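PDB 5VM1: xylulokinase from Brucella ovis, which probably phosphorylates D-xylulose at the expense of ATP, giving D-xylulose 5-phosphate and ADP, as a member of the FGGY family of carbohydrate kinases. Local coordinates for residues A[108-119]-A[132-143]; A[279-287]-A[344-352]. One frame throughout, in Å; residues are numbered along the deposited sequence.

Interaction 1. Residues A[108-119]-A[132-143]; sequences DTRSYREAAELD and VFPGFTAPKLVW
V132 meets the last two residues of 108-119: CG1 packs on L118 CB, CG2 lies against D119 CA, and the backbone N of V132 is linked to D119 OD1 by a hydrogen bond whose exact placing is doubtful; the same oxygen, its position uncertain, also pairs with R125. P134 follows, its CB against the S111-Y112 peptide and its CD against A115. At G135 the backbones run close, G135 CA being 3.6 Å from D108 O. A138 CB and the P139 backbone receive L118 CD1, while the P139 ring presses its CB on A115 CB at 3.6 Å, where the axes of 112-119 and 137-143 come within 8.0 Å, at 119°. K140 has its CA 3.3 Å from S111 OG, and its amine bonds to L105 O and, weakly, to G135 O. V142 CG1 lies on E114 CG, and CG2 faces L118 CD1. W143 closes the row. With CG anti to the backbone N (chi1 -171°), its indole reaches back to R110, whose CD sits 3.3 Å above the middle of the six-membered ring in a CH-pi contact. The guanidinium stands steeply over the same face, its plane 79° from the ring, as a cation-pi partner with CZ 4.5 Å from the centroid; E114 OE1 lies at the indole edge. R110 grips the D108 carboxylate side-on through NE and NH2, E50 adds a second salt bridge, and D108 OD1 accepts R110 N in an Asx turn. This is a close-packed pair of helices with their leading loops in the FGGY N-terminal domain, beside the predicted substrate-binding residue H88.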
loop_
_atom_site.group_PDB
_atom_site.type_symbol
_atom_site.label_atom_id
_atom_site.label_comp_id
_atom_site.label_asym_id
_atom_site.label_seq_id
_atom_site.Cartn_x
_atom_site.Cartn_y
_atom_site.Cartn_z
ATOM N N ASP A 108 -9.744 -2.530 9.530
ATOM C CA ASP A 108 -10.949 -2.508 10.350
ATOM C C ASP A 108 -12.169 -2.227 9.476
ATOM O O ASP A 108 -12.111 -1.406 8.558
ATOM C CB ASP A 108 -10.800 -1.435 11.425
ATOM C CG ASP A 108 -11.916 -1.447 12.439
ATOM O OD1 ASP A 108 -13.068 -1.076 12.110
ATOM O OD2 ASP A 108 -11.616 -1.818 13.597
ATOM N N THR A 109 -13.265 -2.952 9.720
ATOM C CA THR A 109 -14.503 -2.770 8.960
ATOM C C THR A 109 -15.708 -2.441 9.844
ATOM O O THR A 109 -16.847 -2.542 9.385
ATOM C CB THR A 109 -14.818 -4.002 8.099
ATOM O OG1 THR A 109 -14.953 -5.170 8.923
ATOM C CG2 THR A 109 -13.751 -4.230 7.046
ATOM N N ARG A 110 -15.491 -2.031 11.096
ATOM C CA ARG A 110 -16.614 -1.747 11.981
ATOM C C ARG A 110 -17.442 -0.540 11.514
ATOM O O ARG A 110 -18.574 -0.379 11.978
ATOM C CB ARG A 110 -16.123 -1.501 13.407
ATOM C CG ARG A 110 -15.770 -0.044 13.670
ATOM C CD ARG A 110 -15.203 0.176 15.042
ATOM N NE ARG A 110 -13.810 -0.233 15.159
ATOM C CZ ARG A 110 -13.100 -0.112 16.273
ATOM N NH1 ARG A 110 -13.667 0.396 17.363
ATOM N NH2 ARG A 110 -11.839 -0.503 16.309
ATOM N N SER A 111 -16.903 0.301 10.615
ATOM C CA SER A 111 -17.529 1.540 10.144
ATOM C C SER A 111 -18.258 1.362 8.819
ATOM O O SER A 111 -18.515 2.354 8.120
ATOM C CB SER A 111 -16.503 2.676 9.961
ATOM O OG SER A 111 -15.529 2.754 10.965
ATOM N N TYR A 112 -18.651 0.135 8.483
ATOM C CA TYR A 112 -19.219 -0.095 7.161
ATOM C C TYR A 112 -20.448 0.769 6.916
ATOM O O TYR A 112 -20.617 1.302 5.813
ATOM C CB TYR A 112 -19.520 -1.580 6.986
ATOM C CG TYR A 112 -20.520 -2.148 7.941
ATOM C CD1 TYR A 112 -20.134 -2.524 9.224
ATOM C CD2 TYR A 112 -21.853 -2.340 7.565
ATOM C CE1 TYR A 112 -21.049 -3.066 10.117
ATOM C CE2 TYR A 112 -22.775 -2.882 8.450
ATOM C CZ TYR A 112 -22.359 -3.245 9.725
ATOM O OH TYR A 112 -23.250 -3.781 10.622
ATOM N N ARG A 113 -21.284 0.969 7.942
ATOM C CA ARG A 113 -22.461 1.837 7.819
ATOM C C ARG A 113 -22.069 3.294 7.587
ATOM O O ARG A 113 -22.668 3.987 6.757
ATOM C CB ARG A 113 -23.359 1.709 9.052
ATOM C CG ARG A 113 -24.235 0.442 9.041
ATOM C CD ARG A 113 -24.980 0.242 10.363
ATOM N NE ARG A 113 -24.150 -0.389 11.392
ATOM C CZ ARG A 113 -24.472 -1.515 12.026
ATOM N NH1 ARG A 113 -25.621 -2.129 11.743
ATOM N NH2 ARG A 113 -23.648 -2.029 12.943
ATOM N N GLU A 114 -21.101 3.794 8.351
ATOM C CA GLU A 114 -20.729 5.186 8.184
ATOM C C GLU A 114 -20.068 5.426 6.827
ATOM O O GLU A 114 -20.360 6.434 6.167
ATOM C CB GLU A 114 -19.831 5.628 9.345
ATOM C CG GLU A 114 -20.570 5.714 10.669
ATOM C CD GLU A 114 -20.805 4.347 11.299
ATOM O OE1 GLU A 114 -20.099 3.370 10.919
ATOM O OE2 GLU A 114 -21.733 4.246 12.136
ATOM N N ALA A 115 -19.200 4.508 6.375
ATOM C CA ALA A 115 -18.590 4.670 5.050
ATOM C C ALA A 115 -19.627 4.568 3.942
ATOM O O ALA A 115 -19.456 5.181 2.884
ATOM C CB ALA A 115 -17.484 3.648 4.793
ATOM N N ALA A 116 -20.669 3.750 4.125
ATOM C CA ALA A 116 -21.708 3.711 3.111
ATOM C C ALA A 116 -22.401 5.056 3.040
ATOM O O ALA A 116 -22.664 5.571 1.946
ATOM C CB ALA A 116 -22.700 2.596 3.407
ATOM N N GLU A 117 -22.645 5.670 4.203
ATOM C CA GLU A 117 -23.278 6.980 4.208
ATOM C C GLU A 117 -22.373 8.028 3.563
ATOM O O GLU A 117 -22.835 8.823 2.736
ATOM C CB GLU A 117 -23.660 7.387 5.633
ATOM C CG GLU A 117 -24.812 6.597 6.239
ATOM C CD GLU A 117 -25.064 7.007 7.671
ATOM O OE1 GLU A 117 -24.383 7.948 8.109
ATOM O OE2 GLU A 117 -25.920 6.405 8.354
ATOM N N LEU A 118 -21.073 8.024 3.890
ATOM C CA LEU A 118 -20.191 9.024 3.303
ATOM C C LEU A 118 -19.989 8.787 1.805
ATOM O O LEU A 118 -19.985 9.737 1.013
ATOM C CB LEU A 118 -18.856 9.049 4.052
ATOM C CG LEU A 118 -18.892 9.486 5.520
ATOM C CD1 LEU A 118 -17.476 9.477 6.106
ATOM C CD2 LEU A 118 -19.538 10.859 5.674
ATOM N N ASP A 119 -19.855 7.531 1.385
ATOM C CA ASP A 119 -19.639 7.265 -0.037
ATOM C C ASP A 119 -20.810 7.746 -0.884
ATOM O O ASP A 119 -20.612 8.125 -2.046
ATOM C CB ASP A 119 -19.384 5.768 -0.286
ATOM C CG ASP A 119 -18.791 5.500 -1.663
ATOM O OD1 ASP A 119 -17.623 5.869 -1.901
ATOM O OD2 ASP A 119 -19.501 4.954 -2.531
ATOM N N VAL A 132 -15.232 5.762 -0.505
ATOM C CA VAL A 132 -15.056 5.812 0.945
ATOM C C VAL A 132 -15.264 4.392 1.469
ATOM O O VAL A 132 -16.395 3.928 1.641
ATOM C CB VAL A 132 -16.009 6.806 1.613
ATOM C CG1 VAL A 132 -15.601 7.061 3.060
ATOM C CG2 VAL A 132 -16.077 8.098 0.830
ATOM N N PHE A 133 -14.170 3.686 1.688
ATOM C CA PHE A 133 -14.241 2.382 2.325
ATOM C C PHE A 133 -14.162 2.503 3.844
ATOM O O PHE A 133 -13.675 3.509 4.382
ATOM C CB PHE A 133 -13.132 1.484 1.800
ATOM C CG PHE A 133 -13.353 1.031 0.405
ATOM C CD1 PHE A 133 -14.269 0.028 0.142
ATOM C CD2 PHE A 133 -12.660 1.608 -0.653
ATOM C CE1 PHE A 133 -14.483 -0.394 -1.151
ATOM C CE2 PHE A 133 -12.866 1.179 -1.948
ATOM C CZ PHE A 133 -13.776 0.185 -2.200
ATOM N N PRO A 134 -14.682 1.503 4.570
ATOM C CA PRO A 134 -14.699 1.588 6.044
ATOM C C PRO A 134 -13.337 1.633 6.678
ATOM O O PRO A 134 -13.243 2.013 7.852
ATOM C CB PRO A 134 -15.438 0.315 6.463
ATOM C CG PRO A 134 -15.318 -0.590 5.329
ATOM C CD PRO A 134 -15.222 0.227 4.079
ATOM N N GLY A 135 -12.286 1.237 5.954
ATOM C CA GLY A 135 -10.917 1.276 6.444
ATOM C C GLY A 135 -10.214 2.606 6.309
ATOM O O GLY A 135 -9.121 2.789 6.856
ATOM N N PHE A 136 -10.840 3.539 5.613
ATOM C CA PHE A 136 -10.358 4.894 5.508
ATOM C C PHE A 136 -10.662 5.646 6.819
ATOM O O PHE A 136 -11.443 5.185 7.661
ATOM C CB PHE A 136 -10.997 5.547 4.283
ATOM C CG PHE A 136 -10.468 5.045 2.973
ATOM C CD1 PHE A 136 -9.719 3.896 2.895
ATOM C CD2 PHE A 136 -10.707 5.749 1.812
ATOM C CE1 PHE A 136 -9.227 3.449 1.677
ATOM C CE2 PHE A 136 -10.223 5.306 0.586
ATOM C CZ PHE A 136 -9.480 4.163 0.518
ATOM N N THR A 137 -10.014 6.804 7.006
ATOM C CA THR A 137 -10.033 7.451 8.317
ATOM C C THR A 137 -11.374 8.129 8.598
ATOM O O THR A 137 -11.913 7.997 9.704
ATOM C CB THR A 137 -8.869 8.452 8.434
ATOM O OG1 THR A 137 -7.678 7.868 7.904
ATOM C CG2 THR A 137 -8.623 8.883 9.889
ATOM N N ALA A 138 -11.930 8.827 7.605
ATOM C CA ALA A 138 -13.173 9.585 7.766
ATOM C C ALA A 138 -14.336 8.772 8.337
ATOM O O ALA A 138 -14.877 9.174 9.383
ATOM C CB ALA A 138 -13.563 10.195 6.411
ATOM N N PRO A 139 -14.737 7.621 7.760
ATOM C CA PRO A 139 -15.868 6.863 8.353
ATOM C C PRO A 139 -15.633 6.418 9.787
ATOM O O PRO A 139 -16.595 6.359 10.563
ATOM C CB PRO A 139 -15.987 5.627 7.453
ATOM C CG PRO A 139 -15.003 5.804 6.365
ATOM C CD PRO A 139 -14.029 6.838 6.731
ATOM N N LYS A 140 -14.375 6.117 10.160
ATOM C CA LYS A 140 -14.074 5.707 11.525
ATOM C C LYS A 140 -14.391 6.826 12.499
ATOM O O LYS A 140 -14.776 6.558 13.642
ATOM C CB LYS A 140 -12.592 5.327 11.698
ATOM C CG LYS A 140 -11.990 4.207 10.847
ATOM C CD LYS A 140 -10.471 4.359 11.050
ATOM C CE LYS A 140 -9.536 3.747 9.990
ATOM N NZ LYS A 140 -9.930 2.444 9.516
ATOM N N LEU A 141 -14.234 8.091 12.079
ATOM C CA LEU A 141 -14.515 9.168 13.018
ATOM C C LEU A 141 -16.000 9.441 13.178
ATOM O O LEU A 141 -16.423 9.914 14.243
ATOM C CB LEU A 141 -13.781 10.449 12.645
ATOM C CG LEU A 141 -12.557 10.304 13.544
ATOM C CD1 LEU A 141 -11.332 9.660 12.861
ATOM C CD2 LEU A 141 -12.285 11.545 14.376
ATOM N N VAL A 142 -16.808 9.158 12.157
ATOM C CA VAL A 142 -18.242 9.179 12.380
ATOM C C VAL A 142 -18.623 8.055 13.337
ATOM O O VAL A 142 -19.429 8.251 14.261
ATOM C CB VAL A 142 -18.986 9.104 11.039
ATOM C CG1 VAL A 142 -20.514 9.228 11.257
ATOM C CG2 VAL A 142 -18.432 10.145 10.049
ATOM N N TRP A 143 -18.000 6.879 13.169
ATOM C CA TRP A 143 -18.219 5.759 14.081
ATOM C C TRP A 143 -17.977 6.164 15.519
ATOM O O TRP A 143 -18.804 5.886 16.396
ATOM C CB TRP A 143 -17.316 4.550 13.725
ATOM C CG TRP A 143 -17.711 3.333 14.521
ATOM C CD1 TRP A 143 -18.695 2.433 14.194
ATOM C CD2 TRP A 143 -17.189 2.902 15.797
ATOM N NE1 TRP A 143 -18.824 1.488 15.180
ATOM C CE2 TRP A 143 -17.919 1.748 16.177
ATOM C CE3 TRP A 143 -16.191 3.377 16.658
ATOM C CZ2 TRP A 143 -17.662 1.049 17.367
ATOM C CZ3 TRP A 143 -15.951 2.688 17.843
ATOM C CH2 TRP A 143 -16.687 1.533 18.183
#

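Interaction 2. Residues A[279-287]-A[344-352]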
loop_
_atom_site.group_PDB
_atom_site.type_symbol
_atom_site.label_atom_id
_atom_site.label_comp_id
_atom_site.label_asym_id
_atom_site.label_seq_id
_atom_site.Cartn_x
_atom_site.Cartn_y
_atom_site.Cartn_z
ATOM N N LYS A 279 -10.673 7.953 -10.899
ATOM C CA LYS A 279 -11.643 7.152 -11.615
ATOM C C LYS A 279 -12.369 6.281 -10.600
ATOM O O LYS A 279 -12.316 5.052 -10.689
ATOM C CB LYS A 279 -10.961 6.289 -12.681
ATOM C CG LYS A 279 -11.870 5.848 -13.835
ATOM C CD LYS A 279 -12.372 7.047 -14.560
ATOM C CE LYS A 279 -12.712 6.773 -16.002
ATOM N NZ LYS A 279 -12.775 8.093 -16.708
ATOM N N PRO A 280 -13.064 6.866 -9.626
ATOM C CA PRO A 280 -13.757 6.024 -8.632
ATOM C C PRO A 280 -14.886 5.217 -9.233
ATOM O O PRO A 280 -15.342 4.262 -8.601
ATOM C CB PRO A 280 -14.275 7.036 -7.597
ATOM C CG PRO A 280 -14.385 8.318 -8.353
ATOM C CD PRO A 280 -13.276 8.301 -9.383
ATOM N N GLU A 281 -15.377 5.598 -10.416
ATOM C CA GLU A 281 -16.442 4.853 -11.072
ATOM C C GLU A 281 -15.991 3.444 -11.430
ATOM O O GLU A 281 -16.813 2.529 -11.488
ATOM C CB GLU A 281 -16.909 5.601 -12.322
ATOM C CG GLU A 281 -16.974 7.093 -12.111
ATOM C CD GLU A 281 -15.705 7.790 -12.565
ATOM O OE1 GLU A 281 -15.245 7.475 -13.681
ATOM O OE2 GLU A 281 -15.155 8.619 -11.803
ATOM N N SER A 282 -14.701 3.262 -11.719
ATOM C CA SER A 282 -14.108 1.951 -11.940
ATOM C C SER A 282 -13.358 1.438 -10.712
ATOM O O SER A 282 -12.539 0.519 -10.835
ATOM C CB SER A 282 -13.159 1.998 -13.130
ATOM O OG SER A 282 -13.580 2.951 -14.077
ATOM N N ALA A 283 -13.589 2.048 -9.546
ATOM C CA ALA A 283 -13.042 1.594 -8.274
ATOM C C ALA A 283 -11.513 1.522 -8.294
ATOM O O ALA A 283 -10.918 0.620 -7.707
ATOM C CB ALA A 283 -13.642 0.257 -7.850
ATOM N N VAL A 284 -10.858 2.473 -8.972
ATOM C CA VAL A 284 -9.415 2.627 -8.804
ATOM C C VAL A 284 -9.185 3.713 -7.757
ATOM O O VAL A 284 -10.011 4.612 -7.573
ATOM C CB VAL A 284 -8.650 2.964 -10.111
ATOM C CG1 VAL A 284 -9.344 2.415 -11.349
ATOM C CG2 VAL A 284 -8.388 4.439 -10.215
ATOM N N HIS A 285 -8.114 3.575 -6.984
ATOM C CA HIS A 285 -7.704 4.620 -6.047
ATOM C C HIS A 285 -6.773 5.610 -6.739
ATOM O O HIS A 285 -5.935 5.222 -7.561
ATOM C CB HIS A 285 -7.026 4.019 -4.811
ATOM C CG HIS A 285 -7.981 3.270 -3.943
ATOM N ND1 HIS A 285 -9.073 3.874 -3.352
ATOM C CD2 HIS A 285 -8.073 1.955 -3.641
ATOM C CE1 HIS A 285 -9.767 2.973 -2.680
ATOM N NE2 HIS A 285 -9.188 1.798 -2.849
ATOM N N ALA A 286 -6.943 6.898 -6.417
ATOM C CA ALA A 286 -6.056 7.960 -6.897
ATOM C C ALA A 286 -5.637 8.791 -5.695
ATOM O O ALA A 286 -6.473 9.447 -5.059
ATOM C CB ALA A 286 -6.714 8.849 -7.954
ATOM N N PHE A 287 -4.346 8.765 -5.396
ATOM C CA PHE A 287 -3.790 9.426 -4.234
ATOM C C PHE A 287 -2.614 10.277 -4.673
ATOM O O PHE A 287 -1.990 10.018 -5.713
ATOM C CB PHE A 287 -3.281 8.424 -3.185
ATOM C CG PHE A 287 -4.331 7.545 -2.584
ATOM C CD1 PHE A 287 -5.533 8.063 -2.143
ATOM C CD2 PHE A 287 -4.089 6.187 -2.407
ATOM C CE1 PHE A 287 -6.492 7.232 -1.547
ATOM C CE2 PHE A 287 -5.040 5.354 -1.815
ATOM C CZ PHE A 287 -6.245 5.883 -1.387
ATOM N N GLY A 344 -15.253 -11.033 -2.574
ATOM C CA GLY A 344 -15.739 -10.002 -3.474
ATOM C C GLY A 344 -14.592 -9.576 -4.368
ATOM O O GLY A 344 -13.568 -10.247 -4.467
ATOM N N GLU A 345 -14.760 -8.428 -5.006
ATOM C CA GLU A 345 -13.681 -7.808 -5.759
ATOM C C GLU A 345 -13.788 -6.298 -5.625
ATOM O O GLU A 345 -14.888 -5.748 -5.518
ATOM C CB GLU A 345 -13.665 -8.179 -7.253
ATOM C CG GLU A 345 -12.415 -7.652 -7.985
ATOM C CD GLU A 345 -11.117 -8.181 -7.390
ATOM O OE1 GLU A 345 -10.815 -7.904 -6.206
ATOM O OE2 GLU A 345 -10.388 -8.894 -8.113
ATOM N N ARG A 346 -12.627 -5.632 -5.606
ATOM C CA ARG A 346 -12.580 -4.172 -5.568
ATOM C C ARG A 346 -12.459 -3.626 -6.996
ATOM O O ARG A 346 -13.479 -3.352 -7.638
ATOM C CB ARG A 346 -11.444 -3.696 -4.637
ATOM C CG ARG A 346 -11.454 -2.198 -4.380
ATOM C CD ARG A 346 -10.694 -1.771 -3.126
ATOM N NE ARG A 346 -11.401 -2.197 -1.917
ATOM C CZ ARG A 346 -11.036 -1.887 -0.673
ATOM N NH1 ARG A 346 -11.752 -2.345 0.346
ATOM N NH2 ARG A 346 -9.979 -1.105 -0.442
ATOM N N THR A 347 -11.243 -3.496 -7.527
ATOM C CA THR A 347 -11.071 -2.962 -8.878
ATOM C C THR A 347 -11.373 -4.040 -9.915
ATOM O O THR A 347 -10.740 -5.100 -9.897
ATOM C CB THR A 347 -9.642 -2.446 -9.066
ATOM O OG1 THR A 347 -9.295 -1.576 -7.980
ATOM C CG2 THR A 347 -9.425 -1.775 -10.449
ATOM N N PRO A 348 -12.286 -3.790 -10.870
ATOM C CA PRO A 348 -13.037 -2.562 -11.163
ATOM C C PRO A 348 -14.540 -2.535 -10.811
ATOM O O PRO A 348 -15.210 -1.566 -11.158
ATOM C CB PRO A 348 -12.899 -2.469 -12.672
ATOM C CG PRO A 348 -13.030 -3.914 -13.083
ATOM C CD PRO A 348 -12.353 -4.729 -12.003
ATOM N N TYR A 349 -15.071 -3.528 -10.110
ATOM C CA TYR A 349 -16.520 -3.631 -9.994
ATOM C C TYR A 349 -17.037 -3.163 -8.641
ATOM O O TYR A 349 -18.230 -2.856 -8.520
ATOM C CB TYR A 349 -16.971 -5.092 -10.211
ATOM C CG TYR A 349 -16.475 -5.748 -11.485
ATOM C CD1 TYR A 349 -16.898 -5.315 -12.745
ATOM C CD2 TYR A 349 -15.528 -6.777 -11.422
ATOM C CE1 TYR A 349 -16.421 -5.919 -13.920
ATOM C CE2 TYR A 349 -15.050 -7.386 -12.580
ATOM C CZ TYR A 349 -15.497 -6.948 -13.831
ATOM O OH TYR A 349 -15.012 -7.547 -14.977
ATOM N N ASN A 350 -16.170 -3.107 -7.637
ATOM C CA ASN A 350 -16.553 -2.798 -6.266
ATOM C C ASN A 350 -17.819 -3.570 -5.903
ATOM O O ASN A 350 -18.893 -3.015 -5.672
ATOM C CB ASN A 350 -16.733 -1.294 -6.055
ATOM C CG ASN A 350 -16.982 -0.946 -4.585
ATOM O OD1 ASN A 350 -16.531 -1.659 -3.679
ATOM N ND2 ASN A 350 -17.713 0.134 -4.345
ATOM N N ASP A 351 -17.664 -4.884 -5.899
ATOM C CA ASP A 351 -18.762 -5.831 -5.770
ATOM C C ASP A 351 -18.501 -6.670 -4.528
ATOM O O ASP A 351 -17.610 -7.524 -4.532
ATOM C CB ASP A 351 -18.860 -6.715 -7.016
ATOM C CG ASP A 351 -20.052 -7.649 -6.981
ATOM O OD1 ASP A 351 -20.453 -8.089 -5.874
ATOM O OD2 ASP A 351 -20.601 -7.937 -8.068
ATOM N N ALA A 352 -19.294 -6.444 -3.476
ATOM C CA ALA A 352 -19.139 -7.208 -2.248
ATOM C C ALA A 352 -19.830 -8.578 -2.309
ATOM O O ALA A 352 -19.387 -9.509 -1.623
ATOM C CB ALA A 352 -19.676 -6.394 -1.076
#
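A283 and T347 join two loops of the FGGY C-terminal domain, a member of the actin-like ATPase clan: 279-287 leads into the edge strand 285-288 of its central mixed sheet, and 344-352 belongs to the connection between strands 337-339 and 357-359. Van der Waals packing centres on A283, whose CB points toward the other loop and lies 3.6 Å from the carbonyl R346 O and 3.9 Å from N350 CB. V284 CG1 approaches T347 CG2 more loosely, and the V284 side chain also touches helix 367-390. Among the polar contacts, P348, which follows a cis peptide bond, brings its CA within 3.1 Å of S282 O in a CA-H...O contact, with P348 CB near the same oxygen. At the other end, R346 NH2 lies at the edge of the H285 ring, 3.9 Å from NE2; the guanidinium and imidazole planes are 77° apart and the two groups are not hydrogen-bonded. One hydrogen bond ties the loops together: T347 holds OG1 beside its own backbone N (chi1 -50°), where the hydroxyl takes V300 N as a donor and itself donates to A283 O at 2.7 Å, coming in 31° away from the carbonyl plane.

Interaction 1 belongs to the N-terminal FGGY domain and interaction 2 to the C-terminal one; their centres are 16 Å apart, yet they touch directly where the two domains meet. The bridge is made by two phenylalanines of 132-143. F133 CZ lies 3.4 Å from R346 NE, a cation-pi pair, and F133 CE1 is 3.5 Å from N350 OD1. F136 CZ comes equally close to H285 CE1, at 3.4 Å, the two rings being inclined at about 50°. F136 also stacks on H88, a predicted substrate-binding residue, so this interface borders the probable sugar site: the H285 side chain is about 7 Å from that of H88 and about 11 Å from that of D243, the predicted proton acceptor.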